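Local coordinates for protein catalase-3 (Neurospora crassa, PDB 4AJ9) that breaks down hydrogen peroxide to water and oxygen with a heme cofactor, and so probably protects the fungal cell from peroxide damage, at residues Gly24-Gln29 with Phe47-Gln52; Ser31-Ala34 with Ser39-Leu42; Tyr286-Leu291 with Phe296-Phe301. All blocks are in the same frame, centred on the assembly; numbering follows the deposited sequence.

Interaction 1: residues Gly24-Gln29 with Phe47-Gln52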
ATOM      1  N   GLY C  24      -0.743 -24.014  14.354  1.00  7.85           N
ATOM      2  CA  GLY C  24       0.354 -24.665  15.027  1.00  9.33           C
ATOM      3  C   GLY C  24       0.570 -23.983  16.358  1.00 13.45           C
ATOM      4  O   GLY C  24       0.812 -22.774  16.422  1.00  6.02           O
ATOM      5  N   ASN C  25       0.446 -24.765  17.424  1.00  6.65           N
ATOM      6  CA  ASN C  25       0.716 -24.276  18.772  1.00  4.50           C
ATOM      7  C   ASN C  25       2.171 -23.910  18.978  1.00  9.20           C
ATOM      8  O   ASN C  25       3.068 -24.582  18.464  1.00  9.56           O
ATOM      9  CB  ASN C  25       0.277 -25.312  19.804  1.00  6.65           C
ATOM     10  CG  ASN C  25      -1.214 -25.548  19.782  1.00 10.48           C
ATOM     11  OD1 ASN C  25      -1.964 -24.809  19.137  1.00  7.19           O
ATOM     12  ND2 ASN C  25      -1.663 -26.566  20.508  1.00 13.99           N
ATOM     13  N   ILE C  26       2.407 -22.836  19.732  1.00  4.77           N
ATOM     14  CA  ILE C  26       3.749 -22.327  19.937  1.00  7.51           C
ATOM     15  C   ILE C  26       3.919 -21.717  21.322  1.00  6.05           C
ATOM     16  O   ILE C  26       2.973 -21.609  22.094  1.00 10.33           O
ATOM     17  CB  ILE C  26       4.077 -21.217  18.929  1.00  5.70           C
ATOM     18  CG1 ILE C  26       3.133 -20.026  19.135  1.00  8.50           C
ATOM     19  CG2 ILE C  26       4.017 -21.750  17.492  1.00  6.65           C
ATOM     20  CD1 ILE C  26       3.422 -18.833  18.245  1.00  8.61           C
ATOM     21  N   GLU C  27       5.147 -21.309  21.613  1.00  6.38           N
ATOM     22  CA  GLU C  27       5.416 -20.413  22.714  1.00  7.41           C
ATOM     23  C   GLU C  27       6.074 -19.203  22.058  1.00  9.19           C
ATOM     24  O   GLU C  27       6.718 -19.343  21.029  1.00 11.15           O
ATOM     25  CB  GLU C  27       6.338 -21.063  23.749  1.00  7.07           C
ATOM     26  CG  GLU C  27       7.701 -21.508  23.201  1.00 13.48           C
ATOM     27  CD  GLU C  27       8.649 -21.972  24.295  1.00 20.82           C
ATOM     28  OE1 GLU C  27       8.823 -21.238  25.293  1.00 21.62           O
ATOM     29  OE2 GLU C  27       9.225 -23.074  24.159  1.00 22.02           O
ATOM     30  N   GLU C  28       5.900 -18.019  22.622  1.00  8.15           N
ATOM     31  CA  GLU C  28       6.463 -16.828  21.981  1.00  4.14           C
ATOM     32  C   GLU C  28       6.880 -15.777  23.002  1.00  7.13           C
ATOM     33  O   GLU C  28       6.677 -14.580  22.797  1.00  9.22           O
ATOM     34  CB  GLU C  28       5.495 -16.250  20.946  1.00  5.06           C
ATOM     35  CG  GLU C  28       4.029 -16.340  21.348  1.00  7.64           C
ATOM     36  CD  GLU C  28       3.665 -15.367  22.461  1.00  8.66           C
ATOM     37  OE1 GLU C  28       3.813 -15.738  23.647  1.00  9.72           O
ATOM     38  OE2 GLU C  28       3.201 -14.242  22.152  1.00  6.65           O
ATOM     39  N   GLN C  29       7.486 -16.242  24.094  1.00  6.08           N
ATOM     40  CA  GLN C  29       8.042 -15.362  25.119  1.00  6.99           C
ATOM     41  C   GLN C  29       9.577 -15.347  25.108  1.00  5.01           C
ATOM     42  O   GLN C  29      10.190 -14.563  25.836  1.00  7.02           O
ATOM     43  CB  GLN C  29       7.531 -15.770  26.507  1.00  5.49           C
ATOM     44  CG  GLN C  29       6.048 -15.467  26.683  1.00 10.93           C
ATOM     45  CD  GLN C  29       5.761 -13.989  26.521  1.00 12.21           C
ATOM     46  OE1 GLN C  29       6.384 -13.145  27.178  1.00  8.32           O
ATOM     47  NE2 GLN C  29       4.836 -13.661  25.630  1.00  6.79           N
ATOM     48  N   PHE C  47       9.236 -15.625  16.291  1.00  2.87           N
ATOM     49  CA  PHE C  47       9.532 -14.215  16.517  1.00  4.80           C
ATOM     50  C   PHE C  47       9.083 -13.308  15.352  1.00  3.92           C
ATOM     51  O   PHE C  47       8.378 -12.316  15.551  1.00  2.29           O
ATOM     52  CB  PHE C  47      11.028 -14.001  16.750  1.00  5.32           C
ATOM     53  CG  PHE C  47      11.415 -12.553  16.746  1.00  3.19           C
ATOM     54  CD1 PHE C  47      11.188 -11.765  17.865  1.00  5.16           C
ATOM     55  CD2 PHE C  47      11.978 -11.979  15.623  1.00  4.59           C
ATOM     56  CE1 PHE C  47      11.509 -10.422  17.854  1.00  4.68           C
ATOM     57  CE2 PHE C  47      12.313 -10.651  15.613  1.00  4.41           C
ATOM     58  CZ  PHE C  47      12.078  -9.870  16.730  1.00  4.65           C
ATOM     59  N   ARG C  48       9.524 -13.623  14.142  1.00  3.13           N
ATOM     60  CA  ARG C  48       9.262 -12.724  13.018  1.00  3.93           C
ATOM     61  C   ARG C  48       7.784 -12.598  12.682  1.00  2.33           C
ATOM     62  O   ARG C  48       7.320 -11.500  12.426  1.00  3.33           O
ATOM     63  CB  ARG C  48      10.107 -13.064  11.779  1.00  4.94           C
ATOM     64  CG  ARG C  48      11.538 -12.513  11.860  1.00  4.88           C
ATOM     65  CD  ARG C  48      12.381 -12.842  10.620  1.00  4.29           C
ATOM     66  NE  ARG C  48      12.585 -14.278  10.483  1.00  4.70           N
ATOM     67  CZ  ARG C  48      11.813 -15.081   9.761  1.00  3.67           C
ATOM     68  NH1 ARG C  48      10.790 -14.586   9.075  1.00  3.52           N
ATOM     69  NH2 ARG C  48      12.062 -16.377   9.731  1.00  1.39           N
ATOM     70  N   GLN C  49       7.034 -13.700  12.705  1.00  5.38           N
ATOM     71  CA  GLN C  49       5.593 -13.598  12.415  1.00  5.76           C
ATOM     72  C   GLN C  49       4.839 -12.774  13.477  1.00  3.63           C
ATOM     73  O   GLN C  49       3.893 -12.042  13.163  1.00  2.54           O
ATOM     74  CB  GLN C  49       4.941 -14.980  12.194  1.00  5.42           C
ATOM     75  CG  GLN C  49       5.005 -15.954  13.381  1.00  6.57           C
ATOM     76  CD  GLN C  49       3.826 -15.842  14.351  1.00  9.01           C
ATOM     77  OE1 GLN C  49       2.674 -15.768  13.942  1.00  6.16           O
ATOM     78  NE2 GLN C  49       4.127 -15.835  15.656  1.00  3.59           N
ATOM     79  N   LYS C  50       5.267 -12.877  14.730  1.00  4.85           N
ATOM     80  CA  LYS C  50       4.673 -12.072  15.795  1.00  2.80           C
ATOM     81  C   LYS C  50       5.023 -10.580  15.639  1.00  4.12           C
ATOM     82  O   LYS C  50       4.139  -9.710  15.668  1.00  4.38           O
ATOM     83  CB  LYS C  50       5.105 -12.596  17.176  1.00  5.79           C
ATOM     84  CG  LYS C  50       4.456 -11.864  18.378  1.00  5.88           C
ATOM     85  CD  LYS C  50       4.942 -12.448  19.730  1.00  3.49           C
ATOM     86  CE  LYS C  50       4.465 -11.608  20.930  1.00  9.49           C
ATOM     87  NZ  LYS C  50       4.858 -12.188  22.254  1.00  4.60           N
ATOM     88  N   LEU C  51       6.309 -10.276  15.491  1.00  3.23           N
ATOM     89  CA  LEU C  51       6.729  -8.878  15.366  1.00  2.47           C
ATOM     90  C   LEU C  51       6.313  -8.237  14.038  1.00  3.17           C
ATOM     91  O   LEU C  51       6.055  -7.027  13.992  1.00  5.33           O
ATOM     92  CB  LEU C  51       8.239  -8.708  15.594  1.00  3.58           C
ATOM     93  CG  LEU C  51       8.668  -8.441  17.041  1.00  5.95           C
ATOM     94  CD1 LEU C  51       8.232  -7.038  17.492  1.00  7.53           C
ATOM     95  CD2 LEU C  51       8.094  -9.503  17.969  1.00  5.95           C
ATOM     96  N   GLN C  52       6.275  -9.018  12.957  1.00  2.13           N
ATOM     97  CA  GLN C  52       5.777  -8.473  11.696  1.00  2.63           C
ATOM     98  C   GLN C  52       4.349  -7.998  11.900  1.00  4.33           C
ATOM     99  O   GLN C  52       3.988  -6.894  11.471  1.00  2.86           O
ATOM    100  CB  GLN C  52       5.837  -9.472  10.529  1.00  2.64           C
ATOM    101  CG  GLN C  52       5.373  -8.833   9.218  1.00  3.13           C
ATOM    102  CD  GLN C  52       5.450  -9.776   8.037  1.00  3.99           C
ATOM    103  OE1 GLN C  52       6.505  -9.952   7.447  1.00  4.16           O
ATOM    104  NE2 GLN C  52       4.326 -10.375   7.681  1.00  6.55           N
TER
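I26 is the first residue of 24-29 to reach helix 45-55: its CD1 lies 4.0 Å from NE2 of Q49, the two side chains coming from opposite directions. The Q49 amide is held elsewhere, NE2 by the carbonyl O of I46 and OE1 by N of D21, which leaves the contact with I26 one of plain packing. E28 carries most of the polar grip. With CG wedged between backbone N and carbonyl carbon (chi1 37°) and the chain bent again at chi2, its carboxylate folds back near its own carbonyl, and K50 NZ takes both: OE2 at 2.6 Å, a salt bridge, and O at 3.1 Å. The ammonium sits above the carboxylate plane, about 61° out of it, while the extended lysine chain crosses the glutamate at roughly a right angle. Q29 completes the cluster by donating from NE2 to E28 OE1 (3.0 Å, 163° at the hydrogen), which probably helps keep the carboxylate from turning. K50 NZ has further partners in the third subunit, a salt bridge to D153 and a hydrogen bond to the I149 carbonyl, and Q409 of the second subunit bonds to E28 OE1. A buried lysine gripped by carboxylates and carbonyls of two subunits makes this an intersubunit salt-bridge cluster, located where the N-terminal arm of the catalase threads among its neighbours.

Interaction 2: residues Ser31-Ala34 with Ser39-Leu42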
ATOM      1  N   SER C  31      13.010 -15.429  22.334  1.00  5.19           N
ATOM      2  CA  SER C  31      13.633 -15.510  21.020  1.00  5.43           C
ATOM      3  C   SER C  31      14.567 -16.710  20.967  1.00  6.31           C
ATOM      4  O   SER C  31      15.230 -17.022  21.957  1.00  8.15           O
ATOM      5  CB  SER C  31      14.440 -14.248  20.722  1.00  9.09           C
ATOM      6  OG  SER C  31      13.595 -13.122  20.567  1.00  6.81           O
ATOM      7  N   LEU C  32      14.628 -17.359  19.803  1.00  3.55           N
ATOM      8  CA  LEU C  32      15.540 -18.472  19.579  1.00  3.29           C
ATOM      9  C   LEU C  32      16.974 -17.974  19.441  1.00  8.91           C
ATOM     10  O   LEU C  32      17.244 -17.119  18.610  1.00  4.13           O
ATOM     11  CB  LEU C  32      15.129 -19.220  18.307  1.00  6.72           C
ATOM     12  CG  LEU C  32      16.034 -20.392  17.914  1.00  6.67           C
ATOM     13  CD1 LEU C  32      15.990 -21.473  18.995  1.00  5.92           C
ATOM     14  CD2 LEU C  32      15.579 -20.957  16.565  1.00  4.01           C
ATOM     15  N   LYS C  33      17.893 -18.525  20.235  1.00  5.07           N
ATOM     16  CA  LYS C  33      19.250 -17.989  20.319  1.00  5.90           C
ATOM     17  C   LYS C  33      20.318 -19.039  20.029  1.00  9.08           C
ATOM     18  O   LYS C  33      20.123 -20.229  20.284  1.00  8.53           O
ATOM     19  CB  LYS C  33      19.487 -17.379  21.711  1.00  5.96           C
ATOM     20  CG  LYS C  33      18.459 -16.328  22.099  1.00  8.90           C
ATOM     21  CD  LYS C  33      18.655 -15.829  23.540  1.00 10.23           C
ATOM     22  CE  LYS C  33      17.545 -14.853  23.956  1.00  6.54           C
ATOM     23  NZ  LYS C  33      16.203 -15.496  24.098  1.00  9.56           N
ATOM     24  N   ALA C  34      21.443 -18.590  19.483  1.00  8.70           N
ATOM     25  CA  ALA C  34      22.571 -19.478  19.221  1.00 10.89           C
ATOM     26  C   ALA C  34      23.431 -19.536  20.479  1.00 13.34           C
ATOM     27  O   ALA C  34      24.450 -18.861  20.566  1.00  9.89           O
ATOM     28  CB  ALA C  34      23.388 -18.970  18.024  1.00  9.19           C
ATOM     29  N   SER C  39      23.234 -14.680  19.973  1.00  5.25           N
ATOM     30  CA  SER C  39      22.478 -13.856  19.040  1.00  5.37           C
ATOM     31  C   SER C  39      21.190 -14.539  18.603  1.00  5.81           C
ATOM     32  O   SER C  39      21.104 -15.762  18.574  1.00  7.24           O
ATOM     33  CB  SER C  39      23.333 -13.560  17.805  1.00  4.57           C
ATOM     34  OG  SER C  39      24.388 -12.671  18.117  1.00  5.93           O
ATOM     35  N   THR C  40      20.189 -13.741  18.254  1.00  3.35           N
ATOM     36  CA  THR C  40      18.911 -14.281  17.816  1.00  5.36           C
ATOM     37  C   THR C  40      19.000 -14.814  16.392  1.00  5.21           C
ATOM     38  O   THR C  40      19.641 -14.213  15.530  1.00  5.88           O
ATOM     39  CB  THR C  40      17.802 -13.229  17.933  1.00  4.19           C
ATOM     40  OG1 THR C  40      17.631 -12.911  19.314  1.00  3.82           O
ATOM     41  CG2 THR C  40      16.467 -13.759  17.355  1.00  3.68           C
ATOM     42  N   LEU C  41      18.374 -15.963  16.165  1.00  4.18           N
ATOM     43  CA  LEU C  41      18.462 -16.645  14.872  1.00  5.38           C
ATOM     44  C   LEU C  41      17.423 -16.133  13.899  1.00  3.45           C
ATOM     45  O   LEU C  41      16.263 -15.933  14.263  1.00  3.70           O
ATOM     46  CB  LEU C  41      18.265 -18.157  15.039  1.00  1.94           C
ATOM     47  CG  LEU C  41      19.368 -18.859  15.819  1.00  7.86           C
ATOM     48  CD1 LEU C  41      19.234 -20.357  15.612  1.00  8.28           C
ATOM     49  CD2 LEU C  41      20.714 -18.346  15.354  1.00  9.89           C
ATOM     50  N   LEU C  42      17.839 -15.954  12.652  1.00  4.42           N
ATOM     51  CA  LEU C  42      16.907 -15.595  11.597  1.00  3.93           C
ATOM     52  C   LEU C  42      15.841 -16.691  11.395  1.00  5.54           C
ATOM     53  O   LEU C  42      14.744 -16.412  10.901  1.00  3.32           O
ATOM     54  CB  LEU C  42      17.674 -15.330  10.293  1.00  4.82           C
ATOM     55  CG  LEU C  42      16.846 -14.876   9.086  1.00  3.58           C
ATOM     56  CD1 LEU C  42      16.257 -13.491   9.347  1.00  3.99           C
ATOM     57  CD2 LEU C  42      17.727 -14.884   7.844  1.00  2.89           C
TER
HETATM   58  O   HOH W   1      15.637 -11.220  20.011  1.00  8.62           O
HETATM   59  O   HOH W   2      25.432 -16.033  19.062  1.00 15.19           O
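T40 OG1 and S31 OG meet through one water, which lies 2.7 Å from T40 OG1 and donates to S31 OG; D147 of the third subunit also bonds to that serine hydroxyl. Beside this water S31 CB rests 3.7 Å from T40 OG1. The backbones are tied more directly. L41 N donates to L32 O (2.9 Å) and A34 N to S39 O (3.0 Å), each with an angle of 163° at the hydrogen, so K33 and T40 face each other as a non-hydrogen-bonded antiparallel pair. Around that pair the CA hydrogens lean on the same two carbonyls, K33 CA toward S39 O and T40 CA toward L32 O. Past the A34 end a second water accepts from S39 N and gives a weak bond to A34 O. On the apolar side L41 spreads its two methyls over separate partners: CD1 packs 3.8 Å from L32 CD2, and CD2 lies equally far from A34 CB. A serine in place of L41 lacks both methyls, so L32 CD2 and A34 CB would probably be left without their apolar partner and a gap would open between them. The K33 side chain, bent only at its end (chi4 68°), brings NZ back to S31 O at 2.8 Å; D147 and the E433 carbonyl of the third subunit share that ammonium. K33 and A34 also pair with a strand of the third subunit, while T40 and L42 make backbone bonds to the fourth. K33 and T40 thus form a single antiparallel beta bridge that closes a short loop of the N-terminal arm, and its weak strand 33-34 continues a sheet into the third subunit of this interwoven catalase tetramer.

Interaction 3: residues Tyr286-Leu291 with Phe296-Phe301; sequences YGFDLL and FLPEEF
This is an apolar, largely aromatic contact within the long connection between strands 270-278 and 305-314 of the catalase domain, where 286-291 and 296-301 come together mainly through side chains, with F288 also reaching backbone atoms. L297 is its hub. With CG anti to the backbone N (chi1 -177°) and chi2 near 62°, its CD1 reaches Y286, 3.7 Å from CG of the tyrosine. The same methyl lies 4.0 Å from CZ of F288. Beyond L297, the Y286 and F301 side chains slide past each other in opposite directions. Their planes are inclined by only 20°, but the centroids are 5.9 Å apart and the rings barely overlap; the closer touch is Y286 CD1 to F301 CB, at 3.9 Å. F288 approaches with the end of its ring: L297 CA sits at the ring edge, near its plane, CZ comes within 3.4 Å of F296 O, and CE1 meets P298 CD at 4.3 Å. Two local bonds shape the segments themselves: D289 OD1 accepts from L291 N, forming an Asx turn, and F301 N bonds to P298 O. Strand 270-278 backs the cluster, with I278 touching Y286, L290 and L297, and helix 443-450 meets F288 through Q444 and F296 through L447.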
ATOM      1  N   TYR C 286     -36.903  30.799   0.381  1.00 15.00           N
ATOM      2  CA  TYR C 286     -36.809  31.133   1.806  1.00 15.67           C
ATOM      3  C   TYR C 286     -35.705  32.129   2.205  1.00 12.29           C
ATOM      4  O   TYR C 286     -35.229  32.119   3.344  1.00 14.03           O
ATOM      5  CB  TYR C 286     -36.736  29.843   2.628  1.00 19.11           C
ATOM      6  CG  TYR C 286     -37.945  28.962   2.386  1.00 17.95           C
ATOM      7  CD1 TYR C 286     -39.183  29.311   2.910  1.00 17.18           C
ATOM      8  CD2 TYR C 286     -37.864  27.809   1.603  1.00 17.10           C
ATOM      9  CE1 TYR C 286     -40.302  28.537   2.687  1.00 19.49           C
ATOM     10  CE2 TYR C 286     -38.989  27.018   1.372  1.00 13.05           C
ATOM     11  CZ  TYR C 286     -40.205  27.392   1.922  1.00 21.56           C
ATOM     12  OH  TYR C 286     -41.342  26.641   1.717  1.00 22.19           O
ATOM     13  N   GLY C 287     -35.323  32.996   1.274  1.00 13.30           N
ATOM     14  CA  GLY C 287     -34.347  34.036   1.547  1.00 16.13           C
ATOM     15  C   GLY C 287     -32.917  33.605   1.261  1.00 16.53           C
ATOM     16  O   GLY C 287     -31.962  34.329   1.552  1.00 11.65           O
ATOM     17  N   PHE C 288     -32.776  32.414   0.696  1.00 11.12           N
ATOM     18  CA  PHE C 288     -31.471  31.857   0.337  1.00  6.89           C
ATOM     19  C   PHE C 288     -31.696  30.659  -0.583  1.00 11.63           C
ATOM     20  O   PHE C 288     -32.827  30.279  -0.838  1.00 10.44           O
ATOM     21  CB  PHE C 288     -30.700  31.413   1.584  1.00  5.00           C
ATOM     22  CG  PHE C 288     -31.322  30.240   2.306  1.00 10.19           C
ATOM     23  CD1 PHE C 288     -32.319  30.435   3.252  1.00  6.95           C
ATOM     24  CD2 PHE C 288     -30.896  28.945   2.047  1.00 10.34           C
ATOM     25  CE1 PHE C 288     -32.892  29.367   3.922  1.00  6.81           C
ATOM     26  CE2 PHE C 288     -31.463  27.866   2.713  1.00  9.86           C
ATOM     27  CZ  PHE C 288     -32.464  28.074   3.651  1.00  5.03           C
ATOM     28  N   ASP C 289     -30.612  30.063  -1.063  1.00 10.16           N
ATOM     29  CA  ASP C 289     -30.693  28.945  -1.995  1.00 10.97           C
ATOM     30  C   ASP C 289     -30.464  27.644  -1.233  1.00  9.95           C
ATOM     31  O   ASP C 289     -29.433  27.475  -0.577  1.00  6.68           O
ATOM     32  CB  ASP C 289     -29.628  29.127  -3.083  1.00  9.27           C
ATOM     33  CG  ASP C 289     -29.810  28.180  -4.258  1.00  8.14           C
ATOM     34  OD1 ASP C 289     -30.282  27.044  -4.054  1.00  9.41           O
ATOM     35  OD2 ASP C 289     -29.466  28.585  -5.390  1.00 10.27           O
ATOM     36  N   LEU C 290     -31.421  26.721  -1.311  1.00  9.38           N
ATOM     37  CA  LEU C 290     -31.321  25.478  -0.539  1.00  9.15           C
ATOM     38  C   LEU C 290     -30.201  24.543  -1.015  1.00  6.96           C
ATOM     39  O   LEU C 290     -29.944  23.505  -0.402  1.00 10.22           O
ATOM     40  CB  LEU C 290     -32.676  24.761  -0.460  1.00  9.80           C
ATOM     41  CG  LEU C 290     -33.495  25.183   0.763  1.00  9.27           C
ATOM     42  CD1 LEU C 290     -34.995  24.883   0.596  1.00  7.87           C
ATOM     43  CD2 LEU C 290     -32.934  24.504   2.005  1.00  5.78           C
ATOM     44  N   LEU C 291     -29.518  24.927  -2.087  1.00  5.76           N
ATOM     45  CA  LEU C 291     -28.345  24.188  -2.541  1.00 11.75           C
ATOM     46  C   LEU C 291     -27.087  24.689  -1.818  1.00  8.45           C
ATOM     47  O   LEU C 291     -26.006  24.139  -1.993  1.00  9.56           O
ATOM     48  CB  LEU C 291     -28.166  24.327  -4.055  1.00  8.39           C
ATOM     49  CG  LEU C 291     -29.265  23.795  -4.982  1.00  8.32           C
ATOM     50  CD1 LEU C 291     -28.878  24.060  -6.440  1.00  8.99           C
ATOM     51  CD2 LEU C 291     -29.530  22.310  -4.760  1.00  4.99           C
ATOM     52  N   PHE C 296     -28.982  27.286   6.863  1.00  6.92           N
ATOM     53  CA  PHE C 296     -30.001  26.358   7.352  1.00  6.15           C
ATOM     54  C   PHE C 296     -31.408  26.919   7.129  1.00  8.62           C
ATOM     55  O   PHE C 296     -31.571  28.108   6.892  1.00  8.30           O
ATOM     56  CB  PHE C 296     -29.782  25.943   8.822  1.00 10.91           C
ATOM     57  CG  PHE C 296     -29.959  27.059   9.824  1.00  6.92           C
ATOM     58  CD1 PHE C 296     -31.217  27.372  10.323  1.00 13.75           C
ATOM     59  CD2 PHE C 296     -28.865  27.778  10.283  1.00  6.21           C
ATOM     60  CE1 PHE C 296     -31.381  28.392  11.245  1.00  9.34           C
ATOM     61  CE2 PHE C 296     -29.015  28.799  11.198  1.00  8.19           C
ATOM     62  CZ  PHE C 296     -30.275  29.113  11.684  1.00  6.21           C
ATOM     63  N   LEU C 297     -32.413  26.053   7.179  1.00  5.38           N
ATOM     64  CA  LEU C 297     -33.794  26.475   6.978  1.00 12.57           C
ATOM     65  C   LEU C 297     -34.477  26.708   8.321  1.00  8.47           C
ATOM     66  O   LEU C 297     -34.713  25.758   9.068  1.00 10.27           O
ATOM     67  CB  LEU C 297     -34.554  25.413   6.178  1.00 10.68           C
ATOM     68  CG  LEU C 297     -36.012  25.712   5.814  1.00  9.90           C
ATOM     69  CD1 LEU C 297     -36.102  26.932   4.934  1.00  6.29           C
ATOM     70  CD2 LEU C 297     -36.628  24.512   5.115  1.00 11.01           C
ATOM     71  N   PRO C 298     -34.794  27.975   8.641  1.00 10.77           N
ATOM     72  CA  PRO C 298     -35.474  28.259   9.909  1.00 11.03           C
ATOM     73  C   PRO C 298     -36.687  27.354  10.102  1.00  9.60           C
ATOM     74  O   PRO C 298     -37.445  27.136   9.159  1.00 14.98           O
ATOM     75  CB  PRO C 298     -35.901  29.715   9.744  1.00 10.93           C
ATOM     76  CG  PRO C 298     -34.818  30.296   8.896  1.00 15.60           C
ATOM     77  CD  PRO C 298     -34.439  29.212   7.919  1.00 10.76           C
ATOM     78  N   GLU C 299     -36.859  26.816  11.304  1.00  8.86           N
ATOM     79  CA  GLU C 299     -37.953  25.893  11.570  1.00 12.44           C
ATOM     80  C   GLU C 299     -39.314  26.569  11.497  1.00 12.39           C
ATOM     81  O   GLU C 299     -40.336  25.900  11.389  1.00 14.31           O
ATOM     82  CB  GLU C 299     -37.766  25.218  12.928  1.00 14.69           C
ATOM     83  CG  GLU C 299     -36.678  24.151  12.889  1.00  8.67           C
ATOM     84  CD  GLU C 299     -36.412  23.536  14.227  1.00 14.34           C
ATOM     85  OE1 GLU C 299     -37.388  23.273  14.964  1.00 18.35           O
ATOM     86  OE2 GLU C 299     -35.219  23.321  14.537  1.00 15.92           O
ATOM     87  N   GLU C 300     -39.318  27.895  11.550  1.00 13.10           N
ATOM     88  CA  GLU C 300     -40.556  28.655  11.423  1.00 14.20           C
ATOM     89  C   GLU C 300     -41.137  28.479  10.029  1.00 14.31           C
ATOM     90  O   GLU C 300     -42.347  28.564   9.844  1.00 14.00           O
ATOM     91  CB  GLU C 300     -40.321  30.147  11.700  1.00 12.30           C
ATOM     92  CG  GLU C 300     -40.073  30.495  13.160  1.00  9.89           C
ATOM     93  CD  GLU C 300     -38.640  30.242  13.603  1.00 14.03           C
ATOM     94  OE1 GLU C 300     -37.748  30.154  12.738  1.00 13.24           O
ATOM     95  OE2 GLU C 300     -38.408  30.133  14.825  1.00 10.49           O
ATOM     96  N   PHE C 301     -40.263  28.249   9.051  1.00 10.43           N
ATOM     97  CA  PHE C 301     -40.680  28.097   7.655  1.00  9.21           C
ATOM     98  C   PHE C 301     -41.048  26.659   7.315  1.00 11.35           C
ATOM     99  O   PHE C 301     -41.912  26.410   6.477  1.00 19.32           O
ATOM    100  CB  PHE C 301     -39.566  28.549   6.702  1.00 12.96           C
ATOM    101  CG  PHE C 301     -39.115  29.969   6.908  1.00 17.81           C
ATOM    102  CD1 PHE C 301     -39.970  30.918   7.437  1.00 24.95           C
ATOM    103  CD2 PHE C 301     -37.829  30.352   6.561  1.00 15.01           C
ATOM    104  CE1 PHE C 301     -39.545  32.221   7.624  1.00 22.07           C
ATOM    105  CE2 PHE C 301     -37.400  31.659   6.737  1.00 19.26           C
ATOM    106  CZ  PHE C 301     -38.258  32.592   7.269  1.00 20.59           C
TER

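Interactions 1 and 2 form one continuous region of the N-terminal arm, their centres 13 Å apart; the bridged loop of 31-34 and 39-42 falls between the two segments of interaction 1 in sequence. They touch through R48 NH2 and L42 O, 2.9 Å apart and probably hydrogen-bonded, and through packing of F47 CD1 on S31 OG, 3.9 Å. L51 of interaction 1 touches a heme, and the side chains of K50 and S31 lie about 9 and 8 Å from one. Interaction 3 is about 61 and 70 Å, centre to centre, from interactions 1 and 2, on the opposite side of the chain's centre; its F296 side chain is about 12 Å from that of N138, a predicted active-site residue, and 11 Å from a heme.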